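CCMAN5 (Cellulosimicrobium cellulans, PDB 2XSG) acts as a bacterial alpha-mannosidase of glycoside hydrolase family 92, and can probably remove mannose that covers mannose-6-phosphate on yeast-made glycoproteins. Local coordinates at residues 48-53 against 64-69; 514-517 against 521-524; 330-335 against 424-429. One frame throughout, in Å; residues are numbered along the deposited sequence.

Contact 1 (48-53 against 64-69); sequences NNTGYD and HTNLDG
The flat carboxamide of Asn66 meets the 48-51 turn in two ways: the carbonyl oxygen of Thr50 lies in the amide plane, at the ND2 edge, while Thr50 CB stands off the plane, to one face, 3.7 Å from Asn66 OD1. The bond from Asn66 ND2 to Thr50 O is 2.9 Å long and nearly straight, with an N-H...O angle of 174°, and it uses an in-plane lone pair of the carbonyl. On its own segment Asn66 OD1 also takes the backbone N of Leu67, which helps fix the rotation of the amide. Beside this bond, Thr50 CG2 packs 3.9 Å from Leu67 O.

The turn that offers the carbonyl is a type I beta turn from Asn48 to Gly51, and Asn48 organises it from within. Its OD1 accepts the N-H of Thr50 at 2.9 Å, an Asx turn with the donor above the carbonyl plane. It also accepts Thr50 OG1 at 2.8 Å, in plane on a lone pair; chi1 of 79° puts that hydroxyl between the backbone N and the carbonyl carbon, where it reaches Asn48. Asn48 ND2 is held by Asp26 O.

All three touching residues are buried: one side-chain amide satisfies a turn carbonyl inside the protein and ties together the two loops flanking strand 58-63.

Contact 2 (514-517 against 521-524); sequences PRAA and WQSA
From CG to NE the chain of Arg515 runs extended (chi2 -171°), which carries it across the indole of Trp521; there chi1 of -65° sets CG beside the backbone N and brings the six-membered ring back toward the arginine. Arg515 CG sits over that ring, 3.9 Å from its centroid, as a CH-pi contact. Farther along, the guanidinium lies flat on the same indole, planes 7° apart and Trp521 CZ2 beneath its centre; the cation-pi contact is off-centre, with Arg515 CZ 4.4 Å from the six-ring centroid. Two outside carbonyls hold the guanidinium as well: NH1 bonds to Lys494 O and NE to Gly519 O.

The backbones join through Gln522 N, which donates to Pro514 O over 2.8 Å. Gln522 then reaches back over the first segment, its NE2 3.4 Å from Pro514 CB and its OE1 3.8 Å from Ala516 CB. At the far end Pro514 CD meets Ala524 CB at 3.9 Å, and Leu539 of helix 539-542 touches both of these residues.

A single beta bridge, Arg515 with Trp521, thus closes the tight 516-520 loop at the surface, within the longer connection from strand 508-512 to helix 539-542, with an arginine-tryptophan stack beside it.

Contact 3 (330-335 against 424-429); sequences GTYRGV and FDRLDE
A two-stranded antiparallel hairpin, 331-333 with 339-341, here faces the N-terminal end of helix 427-438 in the catalytic region, and the two meet through Tyr332 and Arg426. The side chains come from opposite directions. Tyr332 OH stands 3.4 Å from Arg426 NH2, at the edge of the guanidinium and near its plane, with the ring tilted 34° from that plane.

What joins the pair is Asp384 of helix 368-387: its OD2 shares a hydrogen bond with Tyr332 OH, and its OD1 forms a salt bridge with Arg426 NH2, so that one carboxylate links tyrosine to arginine. Bends at chi2 (-143°) and chi3 (-79°) bring the guanidinium to the Tyr332 hydroxyl and to Asp384. Glu429, one helical turn on, adds a salt bridge from its OE1 to Arg426 NH1, whose hydrogen bond is weak (3.4 Å). The acids probably offset the arginine's charge at this partly buried site.

Around the pair, Tyr380 gives Arg426 a cation-pi partner, while Tyr332 stacks with Tyr347 and meets His340 across the hairpin. Arg426 occupies the N-cap position of helix 427-438 and is the third residue of a type II turn from Phe424 to Leu427. The contact thus sets a beta hairpin against the N-terminal end of a helix, with Asp384 of helix 368-387 between them.

Contact 1 is the buried one, a polar bond between loops of the N-terminal part, its centre about 12 Å from the centre of the chain. Contact 2 lies at the surface, its centre about 34 Å from the chain centre, and contact 3 is partly buried between these extremes. Contacts 2 and 3 share the catalytic part yet no structural element, and their centres are 43 Å apart. Both place an arginine beside an aromatic residue, but in 514-517 against 521-524 the guanidinium lies on the ring, whereas in 330-335 against 424-429 the phenol hydroxyl is at its edge. Contact 1 relies on an uncharged amide bonded to a backbone carbonyl. None of the three touches another.

Contact 1 (48-53 against 64-69)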
ATOM      1  N   ASN A  48       9.039 -11.692   7.715  1.00  3.42           N
ATOM      2  CA  ASN A  48       8.143 -10.565   7.927  1.00  2.87           C
ATOM      3  C   ASN A  48       6.701 -10.955   7.528  1.00  2.94           C
ATOM      4  O   ASN A  48       6.430 -12.122   7.240  1.00  2.24           O
ATOM      5  CB  ASN A  48       8.672  -9.251   7.307  1.00  2.82           C
ATOM      6  CG  ASN A  48       8.438  -9.135   5.809  1.00  3.01           C
ATOM      7  OD1 ASN A  48       7.884 -10.017   5.161  1.00  2.40           O
ATOM      8  ND2 ASN A  48       8.862  -8.003   5.254  1.00  2.71           N
ATOM      9  N   ASN A  49       5.768 -10.014   7.553  1.00  2.68           N
ATOM     10  CA  ASN A  49       4.373 -10.356   7.250  1.00  3.59           C
ATOM     11  C   ASN A  49       4.201 -10.923   5.841  1.00  3.59           C
ATOM     12  O   ASN A  49       3.289 -11.714   5.598  1.00  4.21           O
ATOM     13  CB  ASN A  49       3.436  -9.158   7.474  1.00  2.88           C
ATOM     14  CG  ASN A  49       3.384  -8.729   8.924  1.00  4.94           C
ATOM     15  OD1 ASN A  49       2.913  -7.628   9.248  1.00  6.46           O
ATOM     16  ND2 ASN A  49       3.889  -9.581   9.806  1.00  2.95           N
ATOM     17  N   THR A  50       5.093 -10.552   4.927  1.00  3.24           N
ATOM     18  CA  THR A  50       4.993 -11.054   3.551  1.00  2.96           C
ATOM     19  C   THR A  50       5.534 -12.462   3.393  1.00  3.02           C
ATOM     20  O   THR A  50       5.192 -13.140   2.426  1.00  3.49           O
ATOM     21  CB  THR A  50       5.673 -10.149   2.522  1.00  3.03           C
ATOM     22  OG1 THR A  50       7.097 -10.351   2.534  1.00  3.18           O
ATOM     23  CG2 THR A  50       5.303  -8.671   2.767  1.00  2.00           C
ATOM     24  N   GLY A  51       6.386 -12.882   4.326  1.00  2.34           N
ATOM     25  CA  GLY A  51       6.994 -14.204   4.250  1.00  2.16           C
ATOM     26  C   GLY A  51       8.498 -14.167   4.076  1.00  2.38           C
ATOM     27  O   GLY A  51       9.128 -15.219   4.028  1.00  2.47           O
ATOM     28  N   TYR A  52       9.083 -12.964   3.996  1.00  2.25           N
ATOM     29  CA  TYR A  52      10.550 -12.816   3.877  1.00  2.75           C
ATOM     30  C   TYR A  52      11.102 -11.796   4.868  1.00  2.86           C
ATOM     31  O   TYR A  52      10.733 -10.615   4.838  1.00  3.11           O
ATOM     32  CB  TYR A  52      10.907 -12.398   2.438  1.00  2.71           C
ATOM     33  CG  TYR A  52      12.372 -12.124   2.159  1.00  3.15           C
ATOM     34  CD1 TYR A  52      12.974 -10.909   2.535  1.00  4.89           C
ATOM     35  CD2 TYR A  52      13.147 -13.058   1.482  1.00  4.17           C
ATOM     36  CE1 TYR A  52      14.309 -10.656   2.273  1.00  3.93           C
ATOM     37  CE2 TYR A  52      14.478 -12.812   1.187  1.00  4.94           C
ATOM     38  CZ  TYR A  52      15.062 -11.610   1.585  1.00  5.86           C
ATOM     39  OH  TYR A  52      16.394 -11.388   1.291  1.00  3.21           O
ATOM     40  N   ASP A  53      11.970 -12.243   5.769  1.00  3.52           N
ATOM     41  CA  ASP A  53      12.705 -11.317   6.634  1.00  3.03           C
ATOM     42  C   ASP A  53      14.175 -11.287   6.227  1.00  3.20           C
ATOM     43  O   ASP A  53      14.871 -12.322   6.299  1.00  3.41           O
ATOM     44  CB  ASP A  53      12.542 -11.696   8.116  1.00  2.72           C
ATOM     45  CG  ASP A  53      13.523 -10.958   9.036  1.00  4.68           C
ATOM     46  OD1 ASP A  53      14.093  -9.909   8.646  1.00  3.64           O
ATOM     47  OD2 ASP A  53      13.732 -11.449  10.167  1.00  5.29           O
ATOM     48  N   HIS A  64       3.024 -17.474  -4.065  1.00  3.07           N
ATOM     49  CA  HIS A  64       2.611 -16.809  -5.302  1.00  2.46           C
ATOM     50  C   HIS A  64       1.596 -15.689  -5.110  1.00  2.42           C
ATOM     51  O   HIS A  64       1.293 -14.960  -6.060  1.00  2.17           O
ATOM     52  CB  HIS A  64       2.124 -17.843  -6.337  1.00  2.14           C
ATOM     53  CG  HIS A  64       3.228 -18.700  -6.867  1.00  2.88           C
ATOM     54  ND1 HIS A  64       3.832 -19.680  -6.111  1.00  2.29           N
ATOM     55  CD2 HIS A  64       3.901 -18.663  -8.042  1.00  2.40           C
ATOM     56  CE1 HIS A  64       4.803 -20.238  -6.812  1.00  5.03           C
ATOM     57  NE2 HIS A  64       4.858 -19.644  -7.990  1.00  5.14           N
ATOM     58  N   THR A  65       1.047 -15.585  -3.899  1.00  2.31           N
ATOM     59  CA  THR A  65       0.083 -14.529  -3.570  1.00  2.07           C
ATOM     60  C   THR A  65       0.574 -13.742  -2.374  1.00  2.16           C
ATOM     61  O   THR A  65       1.326 -14.258  -1.535  1.00  2.00           O
ATOM     62  CB  THR A  65      -1.354 -15.072  -3.260  1.00  2.04           C
ATOM     63  OG1 THR A  65      -1.360 -15.745  -1.991  1.00  2.00           O
ATOM     64  CG2 THR A  65      -1.833 -16.021  -4.350  1.00  2.00           C
ATOM     65  N   ASN A  66       0.153 -12.484  -2.289  1.00  2.45           N
ATOM     66  CA  ASN A  66       0.612 -11.661  -1.191  1.00  2.86           C
ATOM     67  C   ASN A  66      -0.079 -10.309  -1.105  1.00  3.05           C
ATOM     68  O   ASN A  66      -0.880  -9.953  -1.983  1.00  2.77           O
ATOM     69  CB  ASN A  66       2.126 -11.467  -1.302  1.00  2.85           C
ATOM     70  CG  ASN A  66       2.830 -11.752   0.001  1.00  2.31           C
ATOM     71  OD1 ASN A  66       2.430 -11.244   1.057  1.00  2.00           O
ATOM     72  ND2 ASN A  66       3.878 -12.578  -0.057  1.00  2.00           N
ATOM     73  N   LEU A  67       0.255  -9.581  -0.038  1.00  3.19           N
ATOM     74  CA  LEU A  67      -0.213  -8.221   0.201  1.00  3.42           C
ATOM     75  C   LEU A  67       0.970  -7.384   0.658  1.00  3.40           C
ATOM     76  O   LEU A  67       1.733  -7.801   1.530  1.00  4.34           O
ATOM     77  CB  LEU A  67      -1.279  -8.202   1.302  1.00  2.94           C
ATOM     78  CG  LEU A  67      -2.610  -8.889   1.027  1.00  3.22           C
ATOM     79  CD1 LEU A  67      -3.522  -8.789   2.250  1.00  2.82           C
ATOM     80  CD2 LEU A  67      -3.276  -8.297  -0.213  1.00  3.25           C
ATOM     81  N   ASP A  68       1.105  -6.187   0.107  1.00  2.94           N
ATOM     82  CA  ASP A  68       2.279  -5.368   0.418  1.00  2.88           C
ATOM     83  C   ASP A  68       2.069  -4.515   1.641  1.00  2.92           C
ATOM     84  O   ASP A  68       1.091  -3.772   1.728  1.00  2.94           O
ATOM     85  CB  ASP A  68       2.650  -4.480  -0.763  1.00  2.03           C
ATOM     86  CG  ASP A  68       2.804  -5.262  -2.035  1.00  2.86           C
ATOM     87  OD1 ASP A  68       1.762  -5.725  -2.542  1.00  5.76           O
ATOM     88  OD2 ASP A  68       3.947  -5.417  -2.531  1.00  2.15           O
ATOM     89  N   GLY A  69       2.985  -4.646   2.594  1.00  3.13           N
ATOM     90  CA  GLY A  69       3.064  -3.746   3.732  1.00  3.16           C
ATOM     91  C   GLY A  69       1.932  -3.789   4.730  1.00  3.37           C
ATOM     92  O   GLY A  69       1.717  -2.819   5.452  1.00  3.76           O
TER

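Contact 2 (514-517 against 521-524)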
ATOM      1  N   PRO A 514     -12.661  14.010  23.841  1.00  7.25           N
ATOM      2  CA  PRO A 514     -13.871  13.213  24.000  1.00  7.88           C
ATOM      3  C   PRO A 514     -14.929  13.978  24.829  1.00  8.26           C
ATOM      4  O   PRO A 514     -14.591  14.723  25.762  1.00  8.06           O
ATOM      5  CB  PRO A 514     -13.378  11.976  24.757  1.00  7.81           C
ATOM      6  CG  PRO A 514     -12.186  12.482  25.526  1.00  7.11           C
ATOM      7  CD  PRO A 514     -11.523  13.415  24.559  1.00  6.88           C
ATOM      8  N   ARG A 515     -16.188  13.776  24.479  1.00  9.12           N
ATOM      9  CA  ARG A 515     -17.288  14.503  25.095  1.00  9.63           C
ATOM     10  C   ARG A 515     -18.371  13.527  25.491  1.00 10.08           C
ATOM     11  O   ARG A 515     -18.771  12.671  24.701  1.00  9.39           O
ATOM     12  CB  ARG A 515     -17.839  15.533  24.120  1.00  9.63           C
ATOM     13  CG  ARG A 515     -18.370  16.789  24.770  1.00  9.80           C
ATOM     14  CD  ARG A 515     -19.096  17.673  23.754  1.00 10.32           C
ATOM     15  NE  ARG A 515     -19.622  18.876  24.409  1.00 11.51           N
ATOM     16  CZ  ARG A 515     -20.002  19.985  23.782  1.00 10.89           C
ATOM     17  NH1 ARG A 515     -19.932  20.081  22.456  1.00  9.26           N
ATOM     18  NH2 ARG A 515     -20.453  21.005  24.495  1.00 10.70           N
ATOM     19  N   ALA A 516     -18.831  13.661  26.737  1.00 10.96           N
ATOM     20  CA  ALA A 516     -19.845  12.794  27.305  1.00 11.40           C
ATOM     21  C   ALA A 516     -21.210  13.036  26.643  1.00 11.89           C
ATOM     22  O   ALA A 516     -21.411  14.042  25.943  1.00 11.53           O
ATOM     23  CB  ALA A 516     -19.928  13.001  28.829  1.00 10.99           C
ATOM     24  N   ALA A 517     -22.138  12.113  26.873  1.00 12.66           N
ATOM     25  CA  ALA A 517     -23.498  12.252  26.362  1.00 13.83           C
ATOM     26  C   ALA A 517     -24.154  13.579  26.774  1.00 14.62           C
ATOM     27  O   ALA A 517     -24.795  14.223  25.952  1.00 14.66           O
ATOM     28  CB  ALA A 517     -24.357  11.053  26.766  1.00 14.13           C
ATOM     29  N   TRP A 521     -17.250  17.745  28.910  1.00 14.40           N
ATOM     30  CA  TRP A 521     -15.998  17.281  28.315  1.00 13.14           C
ATOM     31  C   TRP A 521     -15.414  16.168  29.176  1.00 13.02           C
ATOM     32  O   TRP A 521     -15.566  16.192  30.407  1.00 13.01           O
ATOM     33  CB  TRP A 521     -15.023  18.432  28.175  1.00 13.13           C
ATOM     34  CG  TRP A 521     -15.516  19.438  27.219  1.00 10.96           C
ATOM     35  CD1 TRP A 521     -16.081  20.644  27.515  1.00 10.37           C
ATOM     36  CD2 TRP A 521     -15.533  19.318  25.790  1.00 10.59           C
ATOM     37  NE1 TRP A 521     -16.442  21.301  26.348  1.00 10.51           N
ATOM     38  CE2 TRP A 521     -16.116  20.511  25.277  1.00 10.27           C
ATOM     39  CE3 TRP A 521     -15.101  18.329  24.892  1.00  7.28           C
ATOM     40  CZ2 TRP A 521     -16.266  20.741  23.906  1.00  8.83           C
ATOM     41  CZ3 TRP A 521     -15.262  18.552  23.527  1.00  7.36           C
ATOM     42  CH2 TRP A 521     -15.828  19.756  23.047  1.00  8.20           C
ATOM     43  N   GLN A 522     -14.790  15.179  28.542  1.00 12.09           N
ATOM     44  CA  GLN A 522     -14.162  14.090  29.292  1.00 12.01           C
ATOM     45  C   GLN A 522     -12.662  14.309  29.408  1.00 11.94           C
ATOM     46  O   GLN A 522     -12.024  14.821  28.492  1.00 11.14           O
ATOM     47  CB  GLN A 522     -14.487  12.717  28.683  1.00 12.07           C
ATOM     48  CG  GLN A 522     -15.967  12.302  28.860  1.00 12.28           C
ATOM     49  CD  GLN A 522     -16.348  11.060  28.060  1.00 11.45           C
ATOM     50  OE1 GLN A 522     -17.289  10.349  28.407  1.00 12.10           O
ATOM     51  NE2 GLN A 522     -15.602  10.782  27.010  1.00 10.89           N
ATOM     52  N   SER A 523     -12.111  13.931  30.554  1.00 12.26           N
ATOM     53  CA  SER A 523     -10.690  14.089  30.831  1.00 12.74           C
ATOM     54  C   SER A 523      -9.843  13.226  29.887  1.00 12.27           C
ATOM     55  O   SER A 523     -10.148  12.054  29.683  1.00 12.26           O
ATOM     56  CB  SER A 523     -10.422  13.719  32.300  1.00 13.41           C
ATOM     57  OG  SER A 523      -9.040  13.501  32.527  1.00 15.64           O
ATOM     58  N   ALA A 524      -8.777  13.798  29.333  1.00 11.64           N
ATOM     59  CA  ALA A 524      -7.901  13.070  28.401  1.00 11.18           C
ATOM     60  C   ALA A 524      -6.532  13.742  28.243  1.00 10.75           C
ATOM     61  O   ALA A 524      -6.457  14.961  28.144  1.00 10.87           O
ATOM     62  CB  ALA A 524      -8.585  12.943  27.038  1.00 11.39           C
TER

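Contact 3 (330-335 against 424-429)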
ATOM      1  N   GLY A 330     -11.210 -10.262 -20.056  1.00  4.36           N
ATOM      2  CA  GLY A 330     -11.936  -9.081 -19.585  1.00  4.52           C
ATOM      3  C   GLY A 330     -13.048  -9.344 -18.580  1.00  4.00           C
ATOM      4  O   GLY A 330     -13.999  -8.572 -18.502  1.00  4.64           O
ATOM      5  N   THR A 331     -12.930 -10.426 -17.810  1.00  3.80           N
ATOM      6  CA  THR A 331     -13.905 -10.764 -16.774  1.00  2.64           C
ATOM      7  C   THR A 331     -13.301 -10.712 -15.362  1.00  2.77           C
ATOM      8  O   THR A 331     -12.089 -10.755 -15.195  1.00  2.53           O
ATOM      9  CB  THR A 331     -14.547 -12.154 -16.997  1.00  2.78           C
ATOM     10  OG1 THR A 331     -13.557 -13.179 -16.873  1.00  3.02           O
ATOM     11  CG2 THR A 331     -15.206 -12.247 -18.379  1.00  3.04           C
ATOM     12  N   TYR A 332     -14.164 -10.633 -14.353  1.00  2.66           N
ATOM     13  CA  TYR A 332     -13.748 -10.616 -12.956  1.00  2.99           C
ATOM     14  C   TYR A 332     -14.784 -11.390 -12.129  1.00  3.61           C
ATOM     15  O   TYR A 332     -15.867 -11.707 -12.626  1.00  3.30           O
ATOM     16  CB  TYR A 332     -13.595  -9.160 -12.482  1.00  3.35           C
ATOM     17  CG  TYR A 332     -14.891  -8.441 -12.152  1.00  3.30           C
ATOM     18  CD1 TYR A 332     -15.624  -7.758 -13.135  1.00  4.95           C
ATOM     19  CD2 TYR A 332     -15.387  -8.437 -10.845  1.00  3.25           C
ATOM     20  CE1 TYR A 332     -16.838  -7.093 -12.810  1.00  2.60           C
ATOM     21  CE2 TYR A 332     -16.573  -7.771 -10.518  1.00  4.09           C
ATOM     22  CZ  TYR A 332     -17.300  -7.109 -11.503  1.00  3.14           C
ATOM     23  OH  TYR A 332     -18.488  -6.476 -11.137  1.00  4.34           O
ATOM     24  N   ARG A 333     -14.464 -11.729 -10.883  1.00  3.96           N
ATOM     25  CA  ARG A 333     -15.466 -12.361 -10.041  1.00  4.36           C
ATOM     26  C   ARG A 333     -15.981 -11.379  -9.013  1.00  4.46           C
ATOM     27  O   ARG A 333     -15.208 -10.706  -8.339  1.00  4.09           O
ATOM     28  CB  ARG A 333     -14.958 -13.633  -9.350  1.00  5.00           C
ATOM     29  CG  ARG A 333     -16.029 -14.212  -8.389  1.00  7.51           C
ATOM     30  CD  ARG A 333     -15.726 -15.605  -7.914  1.00 12.03           C
ATOM     31  NE  ARG A 333     -14.324 -15.711  -7.580  1.00 17.68           N
ATOM     32  CZ  ARG A 333     -13.793 -15.470  -6.385  1.00 15.89           C
ATOM     33  NH1 ARG A 333     -14.551 -15.130  -5.346  1.00 16.39           N
ATOM     34  NH2 ARG A 333     -12.485 -15.584  -6.256  1.00 12.08           N
ATOM     35  N   GLY A 334     -17.297 -11.306  -8.904  1.00  4.37           N
ATOM     36  CA  GLY A 334     -17.945 -10.362  -8.018  1.00  4.85           C
ATOM     37  C   GLY A 334     -18.168 -10.973  -6.656  1.00  5.13           C
ATOM     38  O   GLY A 334     -18.124 -12.198  -6.508  1.00  6.09           O
ATOM     39  N   VAL A 335     -18.409 -10.130  -5.659  1.00  5.72           N
ATOM     40  CA  VAL A 335     -18.751 -10.596  -4.309  1.00  5.79           C
ATOM     41  C   VAL A 335     -20.023 -11.445  -4.275  1.00  6.73           C
ATOM     42  O   VAL A 335     -20.279 -12.118  -3.283  1.00  6.76           O
ATOM     43  CB  VAL A 335     -18.841  -9.421  -3.283  1.00  6.20           C
ATOM     44  CG1 VAL A 335     -17.467  -8.869  -2.976  1.00  4.21           C
ATOM     45  CG2 VAL A 335     -19.755  -8.314  -3.794  1.00  5.29           C
ATOM     46  N   PHE A 424     -18.815   7.236 -14.493  1.00 12.49           N
ATOM     47  CA  PHE A 424     -18.544   6.066 -13.657  1.00 11.76           C
ATOM     48  C   PHE A 424     -19.787   5.188 -13.644  1.00 12.27           C
ATOM     49  O   PHE A 424     -20.753   5.452 -12.914  1.00 12.21           O
ATOM     50  CB  PHE A 424     -18.121   6.445 -12.233  1.00 11.37           C
ATOM     51  CG  PHE A 424     -16.666   6.882 -12.111  1.00 10.47           C
ATOM     52  CD1 PHE A 424     -15.624   5.996 -12.393  1.00  8.01           C
ATOM     53  CD2 PHE A 424     -16.348   8.169 -11.695  1.00  8.71           C
ATOM     54  CE1 PHE A 424     -14.283   6.399 -12.277  1.00  8.88           C
ATOM     55  CE2 PHE A 424     -15.019   8.580 -11.558  1.00  9.65           C
ATOM     56  CZ  PHE A 424     -13.983   7.699 -11.850  1.00  8.37           C
ATOM     57  N   ASP A 425     -19.745   4.146 -14.468  1.00 11.84           N
ATOM     58  CA  ASP A 425     -20.850   3.228 -14.603  1.00 12.47           C
ATOM     59  C   ASP A 425     -21.196   2.603 -13.251  1.00 11.64           C
ATOM     60  O   ASP A 425     -20.301   2.215 -12.495  1.00 11.29           O
ATOM     61  CB  ASP A 425     -20.521   2.161 -15.657  1.00 13.09           C
ATOM     62  CG  ASP A 425     -21.679   1.202 -15.907  1.00 16.42           C
ATOM     63  OD1 ASP A 425     -22.832   1.682 -16.107  1.00 18.99           O
ATOM     64  OD2 ASP A 425     -21.433  -0.037 -15.896  1.00 17.93           O
ATOM     65  N   ARG A 426     -22.505   2.545 -12.958  1.00 10.85           N
ATOM     66  CA  ARG A 426     -23.070   1.908 -11.756  1.00 10.18           C
ATOM     67  C   ARG A 426     -22.836   2.666 -10.447  1.00 10.01           C
ATOM     68  O   ARG A 426     -22.937   2.090  -9.363  1.00 10.55           O
ATOM     69  CB  ARG A 426     -22.608   0.449 -11.614  1.00 10.33           C
ATOM     70  CG  ARG A 426     -23.098  -0.452 -12.740  1.00  9.86           C
ATOM     71  CD  ARG A 426     -23.446  -1.814 -12.179  1.00 13.28           C
ATOM     72  NE  ARG A 426     -22.264  -2.617 -11.967  1.00 12.12           N
ATOM     73  CZ  ARG A 426     -22.164  -3.631 -11.109  1.00 11.69           C
ATOM     74  NH1 ARG A 426     -23.178  -3.997 -10.310  1.00  7.28           N
ATOM     75  NH2 ARG A 426     -21.006  -4.267 -11.043  1.00 10.45           N
ATOM     76  N   LEU A 427     -22.542   3.956 -10.540  1.00  9.31           N
ATOM     77  CA  LEU A 427     -22.385   4.783  -9.334  1.00  9.19           C
ATOM     78  C   LEU A 427     -23.702   4.859  -8.561  1.00  9.51           C
ATOM     79  O   LEU A 427     -23.703   4.787  -7.334  1.00 10.16           O
ATOM     80  CB  LEU A 427     -21.856   6.176  -9.675  1.00  8.36           C
ATOM     81  CG  LEU A 427     -21.615   7.186  -8.548  1.00  7.61           C
ATOM     82  CD1 LEU A 427     -20.506   6.718  -7.608  1.00  6.33           C
ATOM     83  CD2 LEU A 427     -21.297   8.576  -9.140  1.00  4.85           C
ATOM     84  N   ASP A 428     -24.826   4.962  -9.272  1.00 10.19           N
ATOM     85  CA  ASP A 428     -26.136   4.972  -8.603  1.00 10.66           C
ATOM     86  C   ASP A 428     -26.352   3.723  -7.727  1.00 10.16           C
ATOM     87  O   ASP A 428     -26.925   3.827  -6.656  1.00  9.49           O
ATOM     88  CB  ASP A 428     -27.304   5.188  -9.595  1.00 10.94           C
ATOM     89  CG  ASP A 428     -27.380   4.117 -10.693  1.00 13.34           C
ATOM     90  OD1 ASP A 428     -26.488   3.244 -10.799  1.00 13.79           O
ATOM     91  OD2 ASP A 428     -28.343   4.164 -11.483  1.00 15.57           O
ATOM     92  N   GLU A 429     -25.871   2.567  -8.189  1.00 10.12           N
ATOM     93  CA  GLU A 429     -25.936   1.312  -7.413  1.00 10.07           C
ATOM     94  C   GLU A 429     -24.945   1.276  -6.251  1.00  9.65           C
ATOM     95  O   GLU A 429     -25.263   0.750  -5.178  1.00  9.38           O
ATOM     96  CB  GLU A 429     -25.622   0.099  -8.285  1.00 10.54           C
ATOM     97  CG  GLU A 429     -26.699  -0.365  -9.198  1.00 11.99           C
ATOM     98  CD  GLU A 429     -26.254  -1.586  -9.961  1.00 14.78           C
ATOM     99  OE1 GLU A 429     -26.112  -2.671  -9.335  1.00 14.69           O
ATOM    100  OE2 GLU A 429     -26.023  -1.447 -11.186  1.00 16.18           O
TER